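Local coordinates for salicylic acid-binding protein 2 (Nicotiana tabacum, PDB 1XKL) that hydrolyses methyl salicylate to salicylic acid and methanol, as part of the signalling that activates systemic acquired resistance in plants, at residues A[103-108]-A[236-241]. Residues are numbered along the deposited sequence; the frame is centred on the assembly and turned at random.
Sequences FLAAFM and ADHMAM. With STH (2-amino-4H-1,3-benzoxathiin-4-ol), chain E.
The CA atoms of A105 and H238, 6.6 Å apart, are the closest CA pair between 103-108 and 236-241, where the end of a central strand of the alpha/beta-hydrolase fold faces the loop carrying the catalytic histidine. The backbones are too far apart to pair; L104 CA and A240 CA are already 8.1 Å apart. Strand 98-104 stops at L104, and A105 then takes up positive phi (37°), starting the turn that leads to F107. In 236-241, M239 occupies the N-cap position of the short helix that begins at A240.

L104 packs against this first helical turn through both branches. With its CG anti to the backbone N (chi1 173°), the side chain reaches across the gap, setting CD1 4.0 Å from A240 CB, while CD2 makes a looser apolar contact with M241 CE. A105 meets the imidazole instead: its carbonyl O approaches H238 CE1 obliquely at 3.4 Å, and its methyl group lies near ND1. The oxygen sits off the ring plane, consistent with a far from straight version of the C-H...O contact often seen at CE1 of catalytic histidines in serine hydrolases.

The ring nitrogens of H238 serve the charge relay, ND1 hydrogen-bonded to D210 OD2 and NE2 to OG of S81, the nucleophile that forms the acyl-ester intermediate. Both segments also reach the ligand pocket, which holds 2-amino-4H-1,3-benzoxathiin-4-ol. F107 presents its ring edge to the ligand, with O8 near the ring plane and 3.5 Å from CE1, whereas H238 NE2 comes within 3.0 Å of ligand O2.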
ATOM      1  N   PHE A 103      21.471  15.361 -34.454  1.00 13.25           N
ATOM      2  CA  PHE A 103      21.781  14.857 -33.128  1.00 14.31           C
ATOM      3  C   PHE A 103      21.857  16.006 -32.139  1.00 13.64           C
ATOM      4  O   PHE A 103      22.840  16.744 -32.098  1.00 14.48           O
ATOM      5  CB  PHE A 103      23.107  14.066 -33.148  1.00 13.18           C
ATOM      6  CG  PHE A 103      23.072  12.839 -34.029  1.00 11.39           C
ATOM      7  CD1 PHE A 103      23.224  12.949 -35.407  1.00 11.60           C
ATOM      8  CD2 PHE A 103      22.837  11.578 -33.479  1.00 11.37           C
ATOM      9  CE1 PHE A 103      23.140  11.823 -36.223  1.00 10.79           C
ATOM     10  CE2 PHE A 103      22.751  10.449 -34.286  1.00  8.71           C
ATOM     11  CZ  PHE A 103      22.900  10.570 -35.657  1.00  7.61           C
ATOM     12  N   LEU A 104      20.796  16.161 -31.356  1.00 14.73           N
ATOM     13  CA  LEU A 104      20.718  17.229 -30.364  1.00 14.78           C
ATOM     14  C   LEU A 104      21.271  16.715 -29.043  1.00 16.06           C
ATOM     15  O   LEU A 104      20.641  15.883 -28.388  1.00 15.52           O
ATOM     16  CB  LEU A 104      19.257  17.662 -30.182  1.00 14.03           C
ATOM     17  CG  LEU A 104      18.965  18.661 -29.071  1.00 13.15           C
ATOM     18  CD1 LEU A 104      19.639  20.008 -29.378  1.00 14.71           C
ATOM     19  CD2 LEU A 104      17.449  18.835 -28.959  1.00 13.38           C
ATOM     20  N   ALA A 105      22.449  17.209 -28.664  1.00 15.43           N
ATOM     21  CA  ALA A 105      23.106  16.802 -27.431  1.00 15.05           C
ATOM     22  C   ALA A 105      22.837  15.312 -27.233  1.00 15.09           C
ATOM     23  O   ALA A 105      22.448  14.870 -26.158  1.00 15.91           O
ATOM     24  CB  ALA A 105      22.562  17.601 -26.259  1.00 14.05           C
ATOM     25  N   ALA A 106      23.053  14.559 -28.302  1.00 13.36           N
ATOM     26  CA  ALA A 106      22.815  13.134 -28.332  1.00 13.56           C
ATOM     27  C   ALA A 106      24.074  12.284 -28.370  1.00 14.24           C
ATOM     28  O   ALA A 106      25.209  12.789 -28.365  1.00 13.94           O
ATOM     29  CB  ALA A 106      21.966  12.802 -29.551  1.00 13.03           C
ATOM     30  N   PHE A 107      23.849  10.975 -28.391  1.00 13.78           N
ATOM     31  CA  PHE A 107      24.925  10.011 -28.511  1.00 16.65           C
ATOM     32  C   PHE A 107      24.882   9.688 -29.990  1.00 16.69           C
ATOM     33  O   PHE A 107      23.865   9.220 -30.500  1.00 18.88           O
ATOM     34  CB  PHE A 107      24.641   8.751 -27.693  1.00 14.44           C
ATOM     35  CG  PHE A 107      24.839   8.929 -26.218  1.00 16.81           C
ATOM     36  CD1 PHE A 107      23.797   8.666 -25.331  1.00 16.47           C
ATOM     37  CD2 PHE A 107      26.069   9.349 -25.711  1.00 16.64           C
ATOM     38  CE1 PHE A 107      23.974   8.817 -23.962  1.00 15.88           C
ATOM     39  CE2 PHE A 107      26.259   9.504 -24.340  1.00 15.78           C
ATOM     40  CZ  PHE A 107      25.209   9.237 -23.460  1.00 18.38           C
HETATM   41  N   MSE A 108      25.978   9.963 -30.683  1.00 16.95           N
HETATM   42  CA  MSE A 108      26.065   9.714 -32.113  1.00 17.65           C
HETATM   43  C   MSE A 108      27.062   8.592 -32.370  1.00 18.74           C
HETATM   44  O   MSE A 108      28.263   8.764 -32.156  1.00 20.65           O
HETATM   45  CB  MSE A 108      26.510  11.001 -32.818  1.00 17.70           C
HETATM   46  CG  MSE A 108      26.549  10.916 -34.326  1.00 20.41           C
HETATM   47 SE   MSE A 108      27.094  12.597 -35.061  1.00 34.57          SE
HETATM   48  CE  MSE A 108      28.870  12.661 -34.280  1.00 21.96           C
ATOM     49  N   ALA A 236      22.070  26.820 -23.459  1.00 23.63           N
ATOM     50  CA  ALA A 236      21.096  25.750 -23.297  1.00 21.26           C
ATOM     51  C   ALA A 236      21.637  24.562 -22.513  1.00 21.03           C
ATOM     52  O   ALA A 236      22.796  24.156 -22.683  1.00 19.30           O
ATOM     53  CB  ALA A 236      20.612  25.283 -24.660  1.00 22.42           C
ATOM     54  N   ASP A 237      20.791  24.014 -21.643  1.00 19.14           N
ATOM     55  CA  ASP A 237      21.166  22.847 -20.871  1.00 16.37           C
ATOM     56  C   ASP A 237      20.821  21.629 -21.713  1.00 16.30           C
ATOM     57  O   ASP A 237      20.539  21.761 -22.902  1.00 13.93           O
ATOM     58  CB  ASP A 237      20.426  22.798 -19.521  1.00 17.82           C
ATOM     59  CG  ASP A 237      18.896  22.865 -19.663  1.00 15.69           C
ATOM     60  OD1 ASP A 237      18.355  22.638 -20.766  1.00 18.94           O
ATOM     61  OD2 ASP A 237      18.246  23.126 -18.643  1.00 17.17           O
ATOM     62  N   HIS A 238      20.840  20.448 -21.104  1.00 17.27           N
ATOM     63  CA  HIS A 238      20.543  19.221 -21.831  1.00 16.74           C
ATOM     64  C   HIS A 238      19.176  19.211 -22.513  1.00 17.77           C
ATOM     65  O   HIS A 238      19.002  18.574 -23.551  1.00 17.42           O
ATOM     66  CB  HIS A 238      20.631  18.014 -20.898  1.00 18.87           C
ATOM     67  CG  HIS A 238      20.579  16.704 -21.612  1.00 19.87           C
ATOM     68  ND1 HIS A 238      21.540  16.320 -22.527  1.00 19.66           N
ATOM     69  CD2 HIS A 238      19.664  15.706 -21.592  1.00 20.06           C
ATOM     70  CE1 HIS A 238      21.215  15.150 -23.039  1.00 20.91           C
ATOM     71  NE2 HIS A 238      20.078  14.753 -22.489  1.00 22.14           N
HETATM   72  N   MSE A 239      18.210  19.914 -21.936  1.00 18.96           N
HETATM   73  CA  MSE A 239      16.852  19.946 -22.489  1.00 22.34           C
HETATM   74  C   MSE A 239      16.591  21.192 -23.332  1.00 22.25           C
HETATM   75  O   MSE A 239      15.707  21.998 -23.023  1.00 22.67           O
HETATM   76  CB  MSE A 239      15.834  19.871 -21.348  1.00 22.99           C
HETATM   77  CG  MSE A 239      15.094  18.543 -21.234  1.00 33.39           C
HETATM   78 SE   MSE A 239      16.256  17.005 -21.065  1.00 38.92          SE
HETATM   79  CE  MSE A 239      17.415  17.686 -19.714  1.00 37.07           C
ATOM     80  N   ALA A 240      17.352  21.335 -24.409  1.00 22.03           N
ATOM     81  CA  ALA A 240      17.224  22.489 -25.285  1.00 20.82           C
ATOM     82  C   ALA A 240      15.803  22.739 -25.797  1.00 20.47           C
ATOM     83  O   ALA A 240      15.411  23.891 -25.964  1.00 20.59           O
ATOM     84  CB  ALA A 240      18.189  22.347 -26.463  1.00 19.95           C
HETATM   85  N   MSE A 241      15.032  21.679 -26.045  1.00 20.61           N
HETATM   86  CA  MSE A 241      13.672  21.854 -26.562  1.00 19.27           C
HETATM   87  C   MSE A 241      12.721  22.447 -25.532  1.00 18.35           C
HETATM   88  O   MSE A 241      11.583  22.802 -25.853  1.00 16.46           O
HETATM   89  CB  MSE A 241      13.094  20.531 -27.090  1.00 21.17           C
HETATM   90  CG  MSE A 241      12.699  19.527 -26.024  1.00 22.69           C
HETATM   91 SE   MSE A 241      14.236  18.602 -25.274  1.00 35.04          SE
HETATM   92  CE  MSE A 241      14.215  17.062 -26.432  1.00 28.66           C
TER
HETATM   93  C8  STH E 297      20.535   9.328 -22.023  1.00 18.18           C
HETATM   94  O8  STH E 297      20.885   8.074 -22.415  1.00 19.41           O
HETATM   95  C1  STH E 297      21.381  10.125 -21.088  1.00 19.22           C
HETATM   96  C2  STH E 297      20.948  11.487 -20.687  1.00 17.57           C
HETATM   97  C3  STH E 297      21.758  12.245 -19.794  1.00 18.39           C
HETATM   98  C4  STH E 297      22.966  11.690 -19.267  1.00 18.29           C
HETATM   99  C5  STH E 297      23.387  10.377 -19.642  1.00 16.41           C
HETATM  100  C6  STH E 297      22.605   9.603 -20.525  1.00 14.09           C
HETATM  101  C7  STH E 297      19.147  11.474 -22.330  1.00 19.09           C
HETATM  102  O2  STH E 297      19.760  12.071 -21.198  1.00 17.99           O
HETATM  103  N7  STH E 297      17.795  11.785 -22.291  1.00 18.77           N
HETATM  104  S7  STH E 297      19.353   9.887 -22.536  1.00 25.17           S